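Local structure of small ribosomal subunit biogenesis GTPase RsgA (Thermotoga maritima, 1U0L) at residues A[86-91]-A[171-176]; A[92-97]-A[120-125]. The protein is a circularly permuted GTPase that probably hydrolyses GTP slowly and assists the late maturation of the 30S ribosomal subunit. One frame throughout, in Å; residues are numbered along the deposited sequence.

Contact 1 of 2, residues A[86-91]-A[171-176]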
loop_
_atom_site.group_PDB
_atom_site.type_symbol
_atom_site.label_atom_id
_atom_site.label_comp_id
_atom_site.label_asym_id
_atom_site.label_seq_id
_atom_site.Cartn_x
_atom_site.Cartn_y
_atom_site.Cartn_z
ATOM N N ASP A 86 0.750 -6.149 3.800
ATOM C CA ASP A 86 -0.369 -5.897 4.709
ATOM C C ASP A 86 -0.802 -4.446 4.631
ATOM O O ASP A 86 -1.979 -4.155 4.466
ATOM C CB ASP A 86 0.002 -6.159 6.167
ATOM C CG ASP A 86 0.850 -7.385 6.351
ATOM O OD1 ASP A 86 0.515 -8.425 5.748
ATOM O OD2 ASP A 86 1.843 -7.312 7.108
ATOM N N GLN A 87 0.156 -3.532 4.764
ATOM C CA GLN A 87 -0.155 -2.109 4.758
ATOM C C GLN A 87 0.359 -1.224 3.656
ATOM O O GLN A 87 1.389 -1.473 3.025
ATOM C CB GLN A 87 0.293 -1.448 6.057
ATOM C CG GLN A 87 -0.612 -1.664 7.215
ATOM C CD GLN A 87 -0.145 -0.913 8.431
ATOM O OE1 GLN A 87 1.042 -0.916 8.755
ATOM N NE2 GLN A 87 -1.077 -0.270 9.123
ATOM N N VAL A 88 -0.392 -0.145 3.492
ATOM C CA VAL A 88 -0.114 0.907 2.549
ATOM C C VAL A 88 -0.028 2.129 3.430
ATOM O O VAL A 88 -0.984 2.447 4.146
ATOM C CB VAL A 88 -1.263 1.118 1.594
ATOM C CG1 VAL A 88 -1.009 2.364 0.770
ATOM C CG2 VAL A 88 -1.423 -0.099 0.712
ATOM N N ILE A 89 1.127 2.785 3.430
ATOM C CA ILE A 89 1.284 4.002 4.215
ATOM C C ILE A 89 1.112 5.069 3.169
ATOM O O ILE A 89 1.969 5.243 2.297
ATOM C CB ILE A 89 2.662 4.115 4.813
ATOM C CG1 ILE A 89 2.949 2.899 5.697
ATOM C CG2 ILE A 89 2.754 5.402 5.602
ATOM C CD1 ILE A 89 2.059 2.792 6.939
ATOM N N LEU A 90 -0.020 5.754 3.234
ATOM C CA LEU A 90 -0.336 6.782 2.258
ATOM C C LEU A 90 0.110 8.145 2.752
ATOM O O LEU A 90 -0.547 8.759 3.591
ATOM C CB LEU A 90 -1.841 6.783 1.976
ATOM C CG LEU A 90 -2.240 6.966 0.509
ATOM C CD1 LEU A 90 -3.769 7.236 0.368
ATOM C CD2 LEU A 90 -1.428 8.112 -0.052
ATOM N N VAL A 91 1.244 8.608 2.246
ATOM C CA VAL A 91 1.727 9.905 2.666
ATOM C C VAL A 91 1.103 10.970 1.783
ATOM O O VAL A 91 1.194 10.934 0.555
ATOM C CB VAL A 91 3.260 9.969 2.647
ATOM C CG1 VAL A 91 3.730 11.376 2.884
ATOM C CG2 VAL A 91 3.798 9.095 3.744
ATOM N N ILE A 171 4.391 -5.954 6.998
ATOM C CA ILE A 171 5.206 -5.678 5.821
ATOM C C ILE A 171 4.472 -4.481 5.220
ATOM O O ILE A 171 3.302 -4.599 4.850
ATOM C CB ILE A 171 5.181 -6.848 4.803
ATOM C CG1 ILE A 171 5.941 -8.049 5.369
ATOM C CG2 ILE A 171 5.798 -6.402 3.471
ATOM C CD1 ILE A 171 6.184 -9.150 4.356
ATOM N N SER A 172 5.128 -3.327 5.140
ATOM C CA SER A 172 4.445 -2.152 4.613
ATOM C C SER A 172 4.987 -1.519 3.338
ATOM O O SER A 172 6.175 -1.607 3.037
ATOM C CB SER A 172 4.358 -1.077 5.700
ATOM O OG SER A 172 3.359 -1.394 6.654
ATOM N N THR A 173 4.093 -0.883 2.584
ATOM C CA THR A 173 4.496 -0.188 1.367
ATOM C C THR A 173 4.099 1.290 1.424
ATOM O O THR A 173 2.954 1.642 1.707
ATOM C CB THR A 173 3.891 -0.818 0.103
ATOM O OG1 THR A 173 4.472 -0.194 -1.047
ATOM C CG2 THR A 173 2.384 -0.625 0.070
ATOM N N MET A 174 5.074 2.153 1.168
ATOM C CA MET A 174 4.844 3.588 1.182
ATOM C C MET A 174 4.200 3.967 -0.143
ATOM O O MET A 174 4.496 3.369 -1.179
ATOM C CB MET A 174 6.174 4.335 1.341
ATOM C CG MET A 174 7.063 3.775 2.438
ATOM S SD MET A 174 7.424 4.959 3.706
ATOM C CE MET A 174 5.828 5.152 4.404
ATOM N N ALA A 175 3.312 4.953 -0.107
ATOM C CA ALA A 175 2.647 5.411 -1.321
ATOM C C ALA A 175 2.303 6.898 -1.235
ATOM O O ALA A 175 1.949 7.412 -0.170
ATOM C CB ALA A 175 1.407 4.587 -1.563
ATOM N N GLY A 176 2.423 7.587 -2.363
ATOM C CA GLY A 176 2.136 9.009 -2.392
ATOM C C GLY A 176 2.877 9.715 -3.511
ATOM O O GLY A 176 3.861 9.189 -4.032
#
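In the central, mostly parallel sheet of this P-loop GTPase domain, Gln87–Leu90 pair in parallel with Ser172–Ala175, the strand that runs directly into the nucleotide-binding P-loop at Gly176. The register is regular: Thr173 N bonds Gln87 O (2.8 Å), Ile89 N bonds Thr173 O, Ala175 N bonds Ile89 O, and Val91 N bonds Ala175 O. Asp86 fastens the start. Its backbone N reaches Ile171 O (3.2 Å), while its CG, turned beside its own N (chi1 -41°), lets OD2 accept Ile171 N at 2.9 Å, approached from above the carboxylate plane; OD1 forms a salt bridge with Lys74. With an alanine here, Ile171 N would probably lose its carboxylate acceptor and Lys74 its ionic partner.

On the face of Ile89, Met174 lies alongside and bends at chi2 and chi3, bringing CE over CB and CG2 of Ile89. On the other face Val88 spreads its two methyls, CG2 to Thr173 CG2 (3.9 Å) and CG1 to Ala175 CB (4.0 Å). Gly176 then adopts phi 155° and psi 160°, a combination hardly open to residues with a side chain, and its O accepts Lys182 NZ. Helix 101-113 covers Val88 and Leu90, helix 160-167 covers Gln87, Ile89 and Ser172, and strand 117-122 pairs with the other edge of strand 87-92.

Contact 2 of 2, residues A[92-97]-A[120-125]. With GDP (guanosine-5'-diphosphate), chain E.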
loop_
_atom_site.group_PDB
_atom_site.type_symbol
_atom_site.label_atom_id
_atom_site.label_comp_id
_atom_site.label_asym_id
_atom_site.label_seq_id
_atom_site.Cartn_x
_atom_site.Cartn_y
_atom_site.Cartn_z
ATOM N N VAL A 92 0.444 11.908 2.443
ATOM C CA VAL A 92 -0.266 12.976 1.781
ATOM C C VAL A 92 0.275 14.344 2.158
ATOM O O VAL A 92 0.792 14.549 3.252
ATOM C CB VAL A 92 -1.764 12.860 2.122
ATOM C CG1 VAL A 92 -2.410 14.228 2.207
ATOM C CG2 VAL A 92 -2.446 11.992 1.077
ATOM N N THR A 93 0.101 15.289 1.245
ATOM C CA THR A 93 0.608 16.641 1.405
ATOM C C THR A 93 -0.442 17.681 1.018
ATOM O O THR A 93 -1.003 17.607 -0.076
ATOM C CB THR A 93 1.851 16.769 0.501
ATOM O OG1 THR A 93 3.035 16.710 1.303
ATOM C CG2 THR A 93 1.807 18.008 -0.322
ATOM N N VAL A 94 -0.729 18.644 1.891
ATOM C CA VAL A 94 -1.724 19.660 1.507
ATOM C C VAL A 94 -1.058 20.803 0.761
ATOM O O VAL A 94 -1.592 21.315 -0.230
ATOM C CB VAL A 94 -2.511 20.286 2.715
ATOM C CG1 VAL A 94 -2.933 19.205 3.678
ATOM C CG2 VAL A 94 -1.691 21.362 3.401
ATOM N N LYS A 95 0.118 21.183 1.248
ATOM C CA LYS A 95 0.898 22.276 0.688
ATOM C C LYS A 95 1.938 21.638 -0.214
ATOM O O LYS A 95 1.704 20.570 -0.750
ATOM C CB LYS A 95 1.567 23.042 1.836
ATOM C CG LYS A 95 1.981 24.483 1.591
ATOM C CD LYS A 95 2.693 24.978 2.854
ATOM C CE LYS A 95 3.279 26.371 2.734
ATOM N NZ LYS A 95 2.244 27.441 2.643
ATOM N N MET A 96 3.089 22.283 -0.358
ATOM C CA MET A 96 4.152 21.783 -1.217
ATOM C C MET A 96 3.689 20.755 -2.248
ATOM O O MET A 96 3.029 21.134 -3.210
ATOM C CB MET A 96 5.308 21.257 -0.376
ATOM C CG MET A 96 6.210 22.363 0.134
ATOM S SD MET A 96 6.618 23.560 -1.157
ATOM C CE MET A 96 5.595 24.967 -0.604
ATOM N N PRO A 97 4.002 19.454 -2.081
ATOM C CA PRO A 97 3.427 18.700 -3.276
ATOM C C PRO A 97 1.947 18.832 -3.660
ATOM O O PRO A 97 1.584 18.495 -4.781
ATOM C CB PRO A 97 3.807 17.270 -2.928
ATOM C CG PRO A 97 5.161 17.468 -2.283
ATOM C CD PRO A 97 4.966 18.699 -1.386
ATOM N N MET A 120 -3.214 6.601 6.493
ATOM C CA MET A 120 -3.026 7.900 5.854
ATOM C C MET A 120 -2.135 8.788 6.706
ATOM O O MET A 120 -2.375 8.961 7.907
ATOM C CB MET A 120 -4.391 8.571 5.636
ATOM C CG MET A 120 -4.338 9.903 4.897
ATOM S SD MET A 120 -5.964 10.537 4.363
ATOM C CE MET A 120 -6.563 9.117 3.379
ATOM N N VAL A 121 -1.095 9.340 6.092
ATOM C CA VAL A 121 -0.187 10.219 6.826
ATOM C C VAL A 121 -0.056 11.629 6.230
ATOM O O VAL A 121 0.572 11.806 5.187
ATOM C CB VAL A 121 1.249 9.633 6.915
ATOM C CG1 VAL A 121 2.120 10.598 7.687
ATOM C CG2 VAL A 121 1.254 8.248 7.569
ATOM N N ILE A 122 -0.644 12.624 6.890
ATOM C CA ILE A 122 -0.533 14.014 6.430
ATOM C C ILE A 122 0.853 14.479 6.879
ATOM O O ILE A 122 1.064 14.768 8.061
ATOM C CB ILE A 122 -1.547 14.950 7.124
ATOM C CG1 ILE A 122 -2.962 14.364 7.071
ATOM C CG2 ILE A 122 -1.469 16.349 6.477
ATOM C CD1 ILE A 122 -3.676 14.666 5.810
ATOM N N ASN A 123 1.792 14.570 5.949
ATOM C CA ASN A 123 3.158 14.971 6.294
ATOM C C ASN A 123 3.502 16.472 6.126
ATOM O O ASN A 123 2.697 17.264 5.635
ATOM C CB ASN A 123 4.130 14.127 5.466
ATOM C CG ASN A 123 5.569 14.278 5.919
ATOM O OD1 ASN A 123 6.493 14.275 5.090
ATOM N ND2 ASN A 123 5.771 14.402 7.238
ATOM N N LYS A 124 4.709 16.849 6.544
ATOM C CA LYS A 124 5.180 18.229 6.417
ATOM C C LYS A 124 4.370 19.222 7.246
ATOM O O LYS A 124 4.200 20.373 6.847
ATOM C CB LYS A 124 5.135 18.683 4.951
ATOM C CG LYS A 124 5.994 17.892 3.970
ATOM C CD LYS A 124 6.462 18.803 2.833
ATOM C CE LYS A 124 6.682 18.078 1.504
ATOM N NZ LYS A 124 7.907 17.276 1.500
ATOM N N MET A 125 3.870 18.781 8.395
ATOM C CA MET A 125 3.066 19.652 9.237
ATOM C C MET A 125 3.838 20.888 9.673
ATOM O O MET A 125 3.260 21.963 9.855
ATOM C CB MET A 125 2.585 18.894 10.469
ATOM C CG MET A 125 1.622 17.744 10.181
ATOM S SD MET A 125 -0.055 18.228 9.729
ATOM C CE MET A 125 -0.518 19.101 11.196
HETATM P PB GDP E . 9.522 11.386 -1.608
HETATM O O1B GDP E . 8.090 11.286 -1.180
HETATM O O2B GDP E . 9.699 11.478 -3.116
HETATM O O3B GDP E . 10.411 10.261 -1.032
HETATM O O3A GDP E . 10.096 12.823 -0.982
HETATM P PA GDP E . 11.387 13.099 -0.133
HETATM O O1A GDP E . 12.626 12.954 -0.957
HETATM O O2A GDP E . 11.370 12.261 1.139
HETATM O "O5'" GDP E . 11.199 14.641 0.331
HETATM C "C5'" GDP E . 11.180 15.671 -0.662
HETATM C "C4'" GDP E . 11.729 16.947 -0.101
HETATM O "O4'" GDP E . 10.831 17.361 0.955
HETATM C "C3'" GDP E . 13.186 16.889 0.464
HETATM O "O3'" GDP E . 13.920 18.057 -0.127
HETATM C "C2'" GDP E . 13.017 17.048 1.981
HETATM O "O2'" GDP E . 14.074 17.859 2.479
HETATM C "C1'" GDP E . 11.553 17.612 2.127
HETATM N N9 GDP E . 10.664 17.023 3.306
HETATM C C8 GDP E . 10.278 15.726 3.458
HETATM N N7 GDP E . 9.513 15.581 4.557
HETATM C C5 GDP E . 9.417 16.850 5.111
HETATM C C6 GDP E . 8.731 17.302 6.277
HETATM O O6 GDP E . 8.054 16.609 7.041
HETATM N N1 GDP E . 8.872 18.684 6.522
HETATM C C2 GDP E . 9.614 19.515 5.697
HETATM N N2 GDP E . 9.690 20.817 6.025
HETATM N N3 GDP E . 10.262 19.077 4.587
HETATM C C4 GDP E . 10.123 17.748 4.361
#
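Val92, near the end of strand 87-92, pairs in parallel with Ile122 just where the neighbouring strand opens into the NKxD (G4) motif, Asn123 to Asp126, the guanine-recognition element of GTPases. Two backbone hydrogen bonds make the join: Val92 N gives to Val121 O (2.7 Å), and Val92 O receives Asn123 N (2.9 Å). The first residue of the motif is thus anchored to the sheet by its backbone N-H.

Apolar packing follows on one face. Val92 and Ile122 stand side by side, CG1 of the valine against CD1 of the isoleucine (3.8 Å), and Val94 CG1 comes more loosely beside Ile122 CG2. Helix 101-113 covers Val92 through Ile104, while Leu139 of helix 130-143 closes over Val94 and Ile122.

The remaining contacts gather on Lys124 and the bound GDP. Asn123 brings its side-chain amide to the O6 and N7 edge of the base. The aliphatic chain of Lys124 runs across one face of the guanine, with CG 3.6 Å from C6 of the GDP. On the side away from the base, Lys124 CE is backed by the loop 92-97: Pro97 CD approaches it, Thr93 OG1 lies 3.9 Å from it, and CB of the poorly ordered Met96 adds a looser touch. The chain is thus flanked by guanine along its stem and by the loop at CE. Bends at chi2 (-149°) and chi4 (-75°) carry its ammonium along that face of the base to a place over N9, next to the ribose, where two acceptors hold it, Gly179 O of the P-loop and the sugar ring oxygen: Lys124 NZ donates to GDP O4' at 3.0 Å.

How the contacts relate
From the N terminus, segment 86-91 runs straight on into 92-97, so one strand and its outgoing loop supply the first half of both contacts. The chain then forms helix 101-113 and returns at 120-125, where contact 2 closes a loop of 22 residues, a beta-alpha-beta unit. Only after helices 130-143 and 160-167 does 171-176 arrive to complete contact 1, whose longer loop encloses contact 2. Contact 1 ends at the P-loop and contact 2 at the NKxD motif, which here precedes it in sequence, as expected of a circularly permuted GTPase; Val91 CG1 meets Asn123 CB at 3.8 Å between them.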